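Side-chain contacts in phosphoribosylaminoimidazole-succinocarboxamide synthase (Ehrlichia chaffeensis str. Arkansas, PDB 3KRE), which catalyses the ATP-dependent joining of L-aspartate to the carboxylate of 5-amino-1-(5-phosphoribosyl)imidazole-4-carboxylate in de novo purine biosynthesis: residues G249-E252 against V253-L257; I64-K67 against G68-N72; T39-P42 against L43-I46. All blocks are in the same frame, centred on the assembly; numbering follows the deposited sequence.

Interaction 1. Residues G249-E252 against V253-L257; sequences GYRE and VAHKL. With EDO (1,2-ethanediol), chain H.
The carbonyl oxygen of Arg-251 accepts the backbone N-H of His-255, with Arg-251 O to His-255 N at 2.8 Å, and also lies close over one face of the imidazole, offset toward the rim, 3.2 Å from His-255 CG. Farther out, the aliphatic part of the arginine covers the ring: Arg-251 CG stands 3.7 Å from the His-255 ring centroid and 30° off the ring normal, the geometry of a CH-pi contact. Arg-251 CD lies 3.5 Å from His-255 CE1. With CG anti to the backbone N (chi1 -157°), the arginine methylenes run alongside the histidine before the chain bends at chi3, and the guanidinium plane ends up 39° from that of the ring. The partner of its NH2 is Glu-66.

One residue on, Glu-252 and Lys-256 also lie side by side, meeting through carbon, Glu-252 CG to Lys-256 CD at 4.1 Å. Their charges stay apart: Glu-252 OE1 accepts a 2.8 Å hydrogen bond from O1 of a 1,2-ethanediol, probably a crystallisation additive, while Lys-256 NZ bonds to Val-190 O. On the buried side, Val-253 rests its CG2 on Gly-249 O at 3.5 Å and packs against Ile-74 and Phe-187. The successive i to i+4 backbone bonds and the matching side-chain pairs, Arg-251 with His-255 and Glu-252 with Lys-256, are those of a regular alpha-helix, here 246-257 with its inner face against helices 67-84 and 166-189.

Interaction 2. Residues I64-K67 against G68-N72; sequences IHEK and GILNN
Residues Ile-64 to Lys-67 form a type II beta turn, closed by Lys-67 N to Ile-64 O at 3.0 Å, and the chain passes from it directly into a helix whose first i to i+4 bond runs from Leu-70 N to Glu-66 O, at 3.1 Å and an N-H...O angle of 170°. Beside that bond the side chain of Glu-66 meets the first turn of the helix through carbon: its CG lies 4.2 Å from Ile-69 CB, and the two side chains cross obliquely. A chi1 of -155° places CG beside the carbonyl carbon, and the extended chain beyond it carries the carboxylate away from Ile-69, to its partner Arg-251 on helix 246-257. Leu-70 CG lies near the same oxygen that its own N-H bonds, 3.6 Å from Glu-66 O, so one residue gives this carbonyl both a polar and an aliphatic neighbour.

Glu-66 occupies the N-cap position of helix 67-84, which follows the two-stranded sheet 52-55/60-63. The carboxylate that reaches back to this helix start belongs to Asp-51: one oxygen accepts from Gly-68 N and the other from Glu-66 N, so a single side chain ties the turn to the first turn of the helix.

On the next carbonyl, Lys-67 O accepts from Asn-71 N at 2.9 Å, while Asn-71 CB sits 3.4 Å from that same Lys-67 O. The lysine leaves the backbone nearly extended and bends only at chi4 (-81°), where NZ turns to a salt bridge with Asp-221 and a hydrogen bond to Glu-52 O. Being buried, this ammonium probably gains from having both a counter-charge and a carbonyl close by.

Interaction 3. Residues T39-P42 against L43-I46; sequences TLNP and LEVI
Thr-39 and Glu-44 meet at the close of the beta hairpin that links antiparallel strands 34-38 and 44-49. Within the connection, Asn-41 to Glu-44 make a type I beta turn, in which Glu-44 N donates to Asn-41 O at 3.1 Å. The turn's first side chain adds a second bond: Asn-41 OD1 receives Leu-43 N at 2.9 Å, closing an Asx turn.

The tight part gathers round Thr-39. Its hydroxyl donates to Glu-44 O, OG1 to O 2.8 Å, with the donor 45° out of the carbonyl plane. Chi1 of 76° sets OG1 between the backbone N and the carbonyl carbon, and leaves Thr-39 CG2 to press on Ile-46 CG1 at 3.7 Å. A water held within the loop accepts from Thr-39 N and probably donates to Glu-44 O. Val-45 packs on Val-102 of strand 99-107, the next strand of the sheet.

The outer side is looser and partly bridged by water. There the Asn-41 amide and the Glu-44 carboxylate lie stacked, their planes 24° apart, and Asn-41 ND2 comes no nearer to the acid than 3.4 Å, at Glu-44 CD. Pro-42 and Leu-43 are exposed at the crest of the turn. A second water donates both to Glu-44 OE1, 2.9 Å away, and to Thr-39 OG1, so this hydroxyl accepts from water while giving its own proton to Glu-44 O.

Interactions 1 and 2 lie on neighbouring helices, their centres 11 Å apart, and they touch directly: Arg-251 NH2 to Glu-66 OE1 at 3.0 Å is a salt bridge, and Tyr-250 packs on Lys-67 and Asn-71. Interaction 2 is buried and supplies a helix start; interaction 1, partly buried, lies near the end of the last helix, with an exposed histidine. Interaction 3 is a surface contact at a hairpin end, its nearest atoms about 8 Å from interaction 2 and about 18 Å from interaction 1. Chemistry follows place: a salt bridge and the packing of a tyrosine ring join the helices, whereas side-chain hydroxyl, amide and water bonds close the turn.

Interaction 1. Residues G249-E252 against V253-L257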
ATOM      1  N   GLY A 249       2.077  15.786  -7.236  1.00  5.72           N
ATOM      2  CA  GLY A 249       2.947  14.594  -7.140  1.00  5.71           C
ATOM      3  C   GLY A 249       2.168  13.341  -7.469  1.00  5.58           C
ATOM      4  O   GLY A 249       2.592  12.536  -8.261  1.00  6.68           O
ATOM      5  N   TYR A 250       0.975  13.203  -6.902  1.00  5.60           N
ATOM      6  CA  TYR A 250       0.149  12.018  -7.168  1.00  6.19           C
ATOM      7  C   TYR A 250      -0.237  11.981  -8.646  1.00  6.07           C
ATOM      8  O   TYR A 250      -0.253  10.910  -9.249  1.00  4.99           O
ATOM      9  CB  TYR A 250      -1.125  12.023  -6.334  1.00  6.11           C
ATOM     10  CG  TYR A 250      -0.957  11.740  -4.849  1.00  6.75           C
ATOM     11  CD1 TYR A 250      -1.784  10.834  -4.214  1.00  7.37           C
ATOM     12  CD2 TYR A 250       0.042  12.342  -4.092  1.00 12.85           C
ATOM     13  CE1 TYR A 250      -1.652  10.552  -2.843  1.00  8.47           C
ATOM     14  CE2 TYR A 250       0.183  12.061  -2.714  1.00 10.69           C
ATOM     15  CZ  TYR A 250      -0.693  11.194  -2.104  1.00  8.95           C
ATOM     16  OH  TYR A 250      -0.547  10.918  -0.763  1.00  6.45           O
ATOM     17  N   ARG A 251      -0.527  13.141  -9.225  1.00  6.16           N
ATOM     18  CA  ARG A 251      -0.869  13.206 -10.648  1.00  7.63           C
ATOM     19  C   ARG A 251       0.316  12.873 -11.539  1.00  7.13           C
ATOM     20  O   ARG A 251       0.169  12.201 -12.566  1.00  6.15           O
ATOM     21  CB  ARG A 251      -1.430  14.569 -11.050  1.00  8.56           C
ATOM     22  CG  ARG A 251      -2.274  14.499 -12.317  1.00 12.28           C
ATOM     23  CD  ARG A 251      -2.809  15.860 -12.711  1.00 18.11           C
ATOM     24  NE  ARG A 251      -3.847  16.302 -11.772  1.00 21.47           N
ATOM     25  CZ  ARG A 251      -3.780  17.361 -10.970  1.00 24.68           C
ATOM     26  NH1 ARG A 251      -2.716  18.162 -10.958  1.00 29.85           N
ATOM     27  NH2 ARG A 251      -4.807  17.635 -10.185  1.00 23.04           N
ATOM     28  N   GLU A 252       1.506  13.314 -11.154  1.00  7.10           N
ATOM     29  CA  GLU A 252       2.699  12.891 -11.891  1.00  6.61           C
ATOM     30  C   GLU A 252       2.856  11.363 -11.920  1.00  6.91           C
ATOM     31  O   GLU A 252       3.183  10.773 -12.972  1.00  5.54           O
ATOM     32  CB  GLU A 252       3.944  13.573 -11.298  1.00  7.34           C
ATOM     33  CG  GLU A 252       5.293  13.188 -11.927  1.00  8.55           C
ATOM     34  CD  GLU A 252       6.468  14.119 -11.555  1.00 11.61           C
ATOM     35  OE1 GLU A 252       6.232  15.286 -11.135  1.00 15.20           O
ATOM     36  OE2 GLU A 252       7.632  13.698 -11.737  1.00 10.12           O
ATOM     37  N   VAL A 253       2.633  10.710 -10.777  1.00  6.16           N
ATOM     38  CA  VAL A 253       2.739   9.256 -10.725  1.00  6.56           C
ATOM     39  C   VAL A 253       1.680   8.671 -11.689  1.00  6.23           C
ATOM     40  O   VAL A 253       1.987   7.789 -12.522  1.00  5.44           O
ATOM     41  CB  VAL A 253       2.524   8.700  -9.305  1.00  6.99           C
ATOM     42  CG1 VAL A 253       2.477   7.126  -9.313  1.00  4.40           C
ATOM     43  CG2 VAL A 253       3.605   9.235  -8.357  1.00  5.53           C
ATOM     44  N   ALA A 254       0.452   9.170 -11.599  1.00  6.15           N
ATOM     45  CA  ALA A 254      -0.604   8.669 -12.488  1.00  5.32           C
ATOM     46  C   ALA A 254      -0.290   8.867 -13.965  1.00  5.03           C
ATOM     47  O   ALA A 254      -0.521   7.972 -14.800  1.00  5.12           O
ATOM     48  CB  ALA A 254      -1.940   9.283 -12.156  1.00  5.04           C
ATOM     49  N   HIS A 255       0.225  10.034 -14.297  1.00  4.90           N
ATOM     50  CA  HIS A 255       0.560  10.309 -15.675  1.00  4.94           C
ATOM     51  C   HIS A 255       1.645   9.434 -16.204  1.00  5.65           C
ATOM     52  O   HIS A 255       1.535   8.916 -17.309  1.00  7.33           O
ATOM     53  CB  HIS A 255       0.957  11.759 -15.854  1.00  5.06           C
ATOM     54  CG  HIS A 255      -0.184  12.705 -15.741  1.00  6.13           C
ATOM     55  ND1 HIS A 255      -0.013  14.061 -15.582  1.00  6.56           N
ATOM     56  CD2 HIS A 255      -1.521  12.491 -15.782  1.00  9.07           C
ATOM     57  CE1 HIS A 255      -1.199  14.641 -15.514  1.00  8.92           C
ATOM     58  NE2 HIS A 255      -2.130  13.711 -15.648  1.00  9.13           N
ATOM     59  N   LYS A 256       2.731   9.308 -15.441  1.00  6.69           N
ATOM     60  CA  LYS A 256       3.873   8.472 -15.851  1.00  6.51           C
ATOM     61  C   LYS A 256       3.508   7.001 -15.966  1.00  6.21           C
ATOM     62  O   LYS A 256       4.013   6.305 -16.852  1.00  5.10           O
ATOM     63  CB  LYS A 256       5.016   8.647 -14.865  1.00  6.23           C
ATOM     64  CG  LYS A 256       5.673   9.997 -15.041  1.00  9.28           C
ATOM     65  CD  LYS A 256       6.894  10.122 -14.170  1.00 12.83           C
ATOM     66  CE  LYS A 256       7.968  10.914 -14.898  1.00 16.22           C
ATOM     67  NZ  LYS A 256       9.250  10.332 -14.593  1.00 15.51           N
ATOM     68  N   LEU A 257       2.598   6.527 -15.112  1.00  6.00           N
ATOM     69  CA  LEU A 257       2.091   5.180 -15.217  1.00  6.44           C
ATOM     70  C   LEU A 257       1.066   4.962 -16.354  1.00  7.93           C
ATOM     71  O   LEU A 257       0.809   3.798 -16.740  1.00  7.59           O
ATOM     72  CB  LEU A 257       1.465   4.746 -13.889  1.00  6.12           C
ATOM     73  CG  LEU A 257       2.442   4.498 -12.744  1.00  5.87           C
ATOM     74  CD1 LEU A 257       1.666   4.109 -11.492  1.00  4.95           C
ATOM     75  CD2 LEU A 257       3.411   3.376 -13.067  1.00  6.65           C
TER
HETATM   76  C1  EDO H 304       5.780  16.544  -8.116  1.00 21.52           C
HETATM   77  O1  EDO H 304       6.833  17.015  -8.974  1.00 21.25           O
HETATM   78  C2  EDO H 304       5.125  17.639  -7.277  1.00 20.25           C
HETATM   79  O2  EDO H 304       4.881  18.794  -8.100  1.00 20.41           O

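Interaction 2. Residues I64-K67 against G68-N72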
ATOM      1  N   ILE A  64      -7.483  16.633   0.425  1.00  3.91           N
ATOM      2  CA  ILE A  64      -6.721  16.890  -0.807  1.00  5.20           C
ATOM      3  C   ILE A  64      -7.629  16.498  -1.976  1.00  4.37           C
ATOM      4  O   ILE A  64      -7.714  15.318  -2.368  1.00  4.98           O
ATOM      5  CB  ILE A  64      -5.417  16.058  -0.886  1.00  5.96           C
ATOM      6  CG1 ILE A  64      -4.577  16.169   0.388  1.00  8.97           C
ATOM      7  CG2 ILE A  64      -4.544  16.411  -2.148  1.00  5.58           C
ATOM      8  CD1 ILE A  64      -4.142  17.513   0.713  1.00  7.78           C
ATOM      9  N   HIS A  65      -8.289  17.483  -2.571  1.00  4.70           N
ATOM     10  CA  HIS A  65      -9.249  17.197  -3.609  1.00  4.94           C
ATOM     11  C   HIS A  65      -8.590  16.377  -4.716  1.00  6.01           C
ATOM     12  O   HIS A  65      -7.473  16.688  -5.158  1.00  4.67           O
ATOM     13  CB  HIS A  65      -9.864  18.452  -4.203  1.00  6.51           C
ATOM     14  CG  HIS A  65     -10.760  18.168  -5.352  1.00  8.05           C
ATOM     15  ND1 HIS A  65     -11.893  17.401  -5.216  1.00  9.09           N
ATOM     16  CD2 HIS A  65     -10.639  18.441  -6.668  1.00  9.30           C
ATOM     17  CE1 HIS A  65     -12.474  17.271  -6.395  1.00 11.42           C
ATOM     18  NE2 HIS A  65     -11.744  17.908  -7.292  1.00 10.24           N
ATOM     19  N   GLU A  66      -9.299  15.324  -5.118  1.00  5.42           N
ATOM     20  CA  GLU A  66      -8.884  14.385  -6.179  1.00  7.87           C
ATOM     21  C   GLU A  66      -7.885  13.290  -5.782  1.00  6.68           C
ATOM     22  O   GLU A  66      -7.635  12.376  -6.596  1.00  6.56           O
ATOM     23  CB  GLU A  66      -8.346  15.157  -7.386  1.00  9.58           C
ATOM     24  CG  GLU A  66      -8.442  14.439  -8.658  1.00 14.45           C
ATOM     25  CD  GLU A  66      -7.878  15.207  -9.847  1.00 22.36           C
ATOM     26  OE1 GLU A  66      -7.460  16.384  -9.702  1.00 24.63           O
ATOM     27  OE2 GLU A  66      -7.863  14.595 -10.939  1.00 26.63           O
ATOM     28  N   LYS A  67      -7.340  13.337  -4.566  1.00  5.87           N
ATOM     29  CA  LYS A  67      -6.320  12.363  -4.159  1.00  6.87           C
ATOM     30  C   LYS A  67      -6.887  10.954  -4.233  1.00  5.53           C
ATOM     31  O   LYS A  67      -6.220  10.026  -4.689  1.00  5.41           O
ATOM     32  CB  LYS A  67      -5.815  12.687  -2.762  1.00  7.09           C
ATOM     33  CG  LYS A  67      -5.099  11.611  -2.015  1.00 13.43           C
ATOM     34  CD  LYS A  67      -5.164  11.920  -0.539  1.00 14.65           C
ATOM     35  CE  LYS A  67      -4.787  10.761   0.255  1.00 15.91           C
ATOM     36  NZ  LYS A  67      -5.851   9.760   0.447  1.00 10.97           N
ATOM     37  N   GLY A  68      -8.140  10.781  -3.833  1.00  4.62           N
ATOM     38  CA  GLY A  68      -8.744   9.446  -3.903  1.00  5.09           C
ATOM     39  C   GLY A  68      -8.958   8.906  -5.286  1.00  4.70           C
ATOM     40  O   GLY A  68      -8.869   7.696  -5.518  1.00  4.08           O
ATOM     41  N   ILE A  69      -9.308   9.797  -6.206  1.00  5.19           N
ATOM     42  CA  ILE A  69      -9.479   9.416  -7.580  1.00  5.48           C
ATOM     43  C   ILE A  69      -8.158   8.909  -8.129  1.00  5.06           C
ATOM     44  O   ILE A  69      -8.082   7.845  -8.745  1.00  4.99           O
ATOM     45  CB  ILE A  69     -10.026  10.599  -8.413  1.00  5.03           C
ATOM     46  CG1 ILE A  69     -11.471  10.911  -7.965  1.00  7.78           C
ATOM     47  CG2 ILE A  69      -9.943  10.282  -9.927  1.00  5.88           C
ATOM     48  CD1 ILE A  69     -12.073  12.177  -8.578  1.00  8.56           C
ATOM     49  N   LEU A  70      -7.094   9.671  -7.910  1.00  4.71           N
ATOM     50  CA  LEU A  70      -5.802   9.250  -8.411  1.00  5.09           C
ATOM     51  C   LEU A  70      -5.315   7.953  -7.752  1.00  5.77           C
ATOM     52  O   LEU A  70      -4.793   7.065  -8.435  1.00  4.97           O
ATOM     53  CB  LEU A  70      -4.768  10.372  -8.270  1.00  5.86           C
ATOM     54  CG  LEU A  70      -5.058  11.640  -9.043  1.00  5.47           C
ATOM     55  CD1 LEU A  70      -3.967  12.669  -8.658  1.00  4.78           C
ATOM     56  CD2 LEU A  70      -5.073  11.350 -10.561  1.00  5.71           C
ATOM     57  N   ASN A  71      -5.554   7.802  -6.448  1.00  5.01           N
ATOM     58  CA  ASN A  71      -5.167   6.584  -5.736  1.00  5.32           C
ATOM     59  C   ASN A  71      -5.949   5.363  -6.239  1.00  5.37           C
ATOM     60  O   ASN A  71      -5.376   4.280  -6.454  1.00  5.63           O
ATOM     61  CB  ASN A  71      -5.323   6.745  -4.201  1.00  5.43           C
ATOM     62  CG  ASN A  71      -4.208   7.552  -3.569  1.00  7.42           C
ATOM     63  OD1 ASN A  71      -4.234   7.846  -2.359  1.00 11.94           O
ATOM     64  ND2 ASN A  71      -3.252   7.925  -4.356  1.00  3.98           N
ATOM     65  N   ASN A  72      -7.236   5.559  -6.513  1.00  5.21           N
ATOM     66  CA  ASN A  72      -8.061   4.523  -7.106  1.00  5.73           C
ATOM     67  C   ASN A  72      -7.491   4.043  -8.449  1.00  5.15           C
ATOM     68  O   ASN A  72      -7.291   2.839  -8.678  1.00  5.62           O
ATOM     69  CB  ASN A  72      -9.489   5.045  -7.273  1.00  5.45           C
ATOM     70  CG  ASN A  72     -10.411   4.027  -7.863  1.00  7.36           C
ATOM     71  OD1 ASN A  72     -10.422   2.850  -7.429  1.00  5.12           O
ATOM     72  ND2 ASN A  72     -11.198   4.445  -8.851  1.00  7.30           N
TER

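Interaction 3. Residues T39-P42 against L43-I46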
ATOM      1  N   THR A  39     -22.126  -4.676  -1.225  1.00  9.06           N
ATOM      2  CA  THR A  39     -22.925  -4.802  -2.440  1.00  9.36           C
ATOM      3  C   THR A  39     -23.992  -5.885  -2.213  1.00 10.02           C
ATOM      4  O   THR A  39     -23.983  -6.556  -1.193  1.00 10.32           O
ATOM      5  CB  THR A  39     -22.054  -5.187  -3.663  1.00  9.18           C
ATOM      6  OG1 THR A  39     -21.700  -6.585  -3.611  1.00  6.72           O
ATOM      7  CG2 THR A  39     -20.790  -4.296  -3.745  1.00 10.60           C
ATOM      8  N   LEU A  40     -24.884  -6.083  -3.176  1.00 10.67           N
ATOM      9  CA  LEU A  40     -25.875  -7.181  -3.079  1.00 11.61           C
ATOM     10  C   LEU A  40     -25.240  -8.570  -3.088  1.00 10.73           C
ATOM     11  O   LEU A  40     -25.841  -9.515  -2.616  1.00 10.67           O
ATOM     12  CB  LEU A  40     -26.925  -7.083  -4.210  1.00 12.56           C
ATOM     13  CG  LEU A  40     -27.762  -5.775  -4.232  1.00 16.40           C
ATOM     14  CD1 LEU A  40     -28.669  -5.717  -5.483  1.00 20.46           C
ATOM     15  CD2 LEU A  40     -28.596  -5.603  -2.940  1.00 19.26           C
ATOM     16  N   ASN A  41     -24.019  -8.687  -3.621  1.00 10.07           N
ATOM     17  CA  ASN A  41     -23.227  -9.896  -3.519  1.00  9.19           C
ATOM     18  C   ASN A  41     -22.433  -9.911  -2.211  1.00  9.35           C
ATOM     19  O   ASN A  41     -21.501  -9.125  -2.070  1.00  9.15           O
ATOM     20  CB  ASN A  41     -22.244  -9.962  -4.706  1.00  8.46           C
ATOM     21  CG  ASN A  41     -21.486 -11.286  -4.802  1.00  8.55           C
ATOM     22  OD1 ASN A  41     -21.174 -11.932  -3.799  1.00  6.70           O
ATOM     23  ND2 ASN A  41     -21.161 -11.695  -6.044  1.00  7.63           N
ATOM     24  N   PRO A  42     -22.735 -10.854  -1.291  1.00  8.80           N
ATOM     25  CA  PRO A  42     -22.055 -10.890   0.028  1.00  9.05           C
ATOM     26  C   PRO A  42     -20.547 -11.116  -0.028  1.00  9.01           C
ATOM     27  O   PRO A  42     -19.818 -10.838   0.957  1.00 10.17           O
ATOM     28  CB  PRO A  42     -22.745 -12.066   0.727  1.00  9.28           C
ATOM     29  CG  PRO A  42     -23.190 -12.924  -0.353  1.00  9.93           C
ATOM     30  CD  PRO A  42     -23.653 -11.998  -1.429  1.00  9.67           C
ATOM     31  N   LEU A  43     -20.041 -11.576  -1.175  1.00  8.62           N
ATOM     32  CA  LEU A  43     -18.615 -11.871  -1.289  1.00  7.40           C
ATOM     33  C   LEU A  43     -17.835 -10.809  -2.084  1.00  6.53           C
ATOM     34  O   LEU A  43     -16.624 -10.965  -2.321  1.00  4.84           O
ATOM     35  CB  LEU A  43     -18.433 -13.234  -1.938  1.00  8.78           C
ATOM     36  CG  LEU A  43     -18.974 -14.423  -1.144  1.00 12.05           C
ATOM     37  CD1 LEU A  43     -19.030 -15.653  -2.080  1.00 17.71           C
ATOM     38  CD2 LEU A  43     -18.071 -14.644   0.082  1.00 17.37           C
ATOM     39  N   GLU A  44     -18.521  -9.758  -2.507  1.00  4.73           N
ATOM     40  CA  GLU A  44     -17.873  -8.648  -3.186  1.00  5.46           C
ATOM     41  C   GLU A  44     -18.194  -7.341  -2.478  1.00  5.48           C
ATOM     42  O   GLU A  44     -19.362  -7.093  -2.107  1.00  7.26           O
ATOM     43  CB  GLU A  44     -18.354  -8.595  -4.631  1.00  5.70           C
ATOM     44  CG  GLU A  44     -17.903  -9.748  -5.460  1.00  7.22           C
ATOM     45  CD  GLU A  44     -18.485  -9.723  -6.875  1.00  9.41           C
ATOM     46  OE1 GLU A  44     -19.407  -8.908  -7.198  1.00 10.20           O
ATOM     47  OE2 GLU A  44     -18.016 -10.576  -7.631  1.00 11.07           O
ATOM     48  N   VAL A  45     -17.195  -6.489  -2.328  1.00  4.84           N
ATOM     49  CA  VAL A  45     -17.368  -5.185  -1.710  1.00  4.78           C
ATOM     50  C   VAL A  45     -16.771  -4.091  -2.583  1.00  5.75           C
ATOM     51  O   VAL A  45     -16.006  -4.379  -3.523  1.00  3.88           O
ATOM     52  CB  VAL A  45     -16.795  -5.162  -0.279  1.00  4.64           C
ATOM     53  CG1 VAL A  45     -17.658  -6.055   0.608  1.00  5.26           C
ATOM     54  CG2 VAL A  45     -15.287  -5.537  -0.224  1.00  2.99           C
ATOM     55  N   ILE A  46     -17.167  -2.845  -2.309  1.00  5.52           N
ATOM     56  CA  ILE A  46     -16.654  -1.704  -3.069  1.00  6.88           C
ATOM     57  C   ILE A  46     -15.635  -0.995  -2.218  1.00  6.78           C
ATOM     58  O   ILE A  46     -15.917  -0.634  -1.066  1.00  6.94           O
ATOM     59  CB  ILE A  46     -17.776  -0.717  -3.488  1.00  7.88           C
ATOM     60  CG1 ILE A  46     -18.701  -1.369  -4.496  1.00 10.11           C
ATOM     61  CG2 ILE A  46     -17.184   0.643  -4.028  1.00  6.88           C
ATOM     62  CD1 ILE A  46     -19.960  -0.619  -4.697  1.00 10.34           C
TER
HETATM   63  O   HOH W   1     -21.146  -7.056   0.065  1.00  7.07           O
HETATM   64  O   HOH W   2     -21.214  -6.854  -6.379  1.00 11.62           O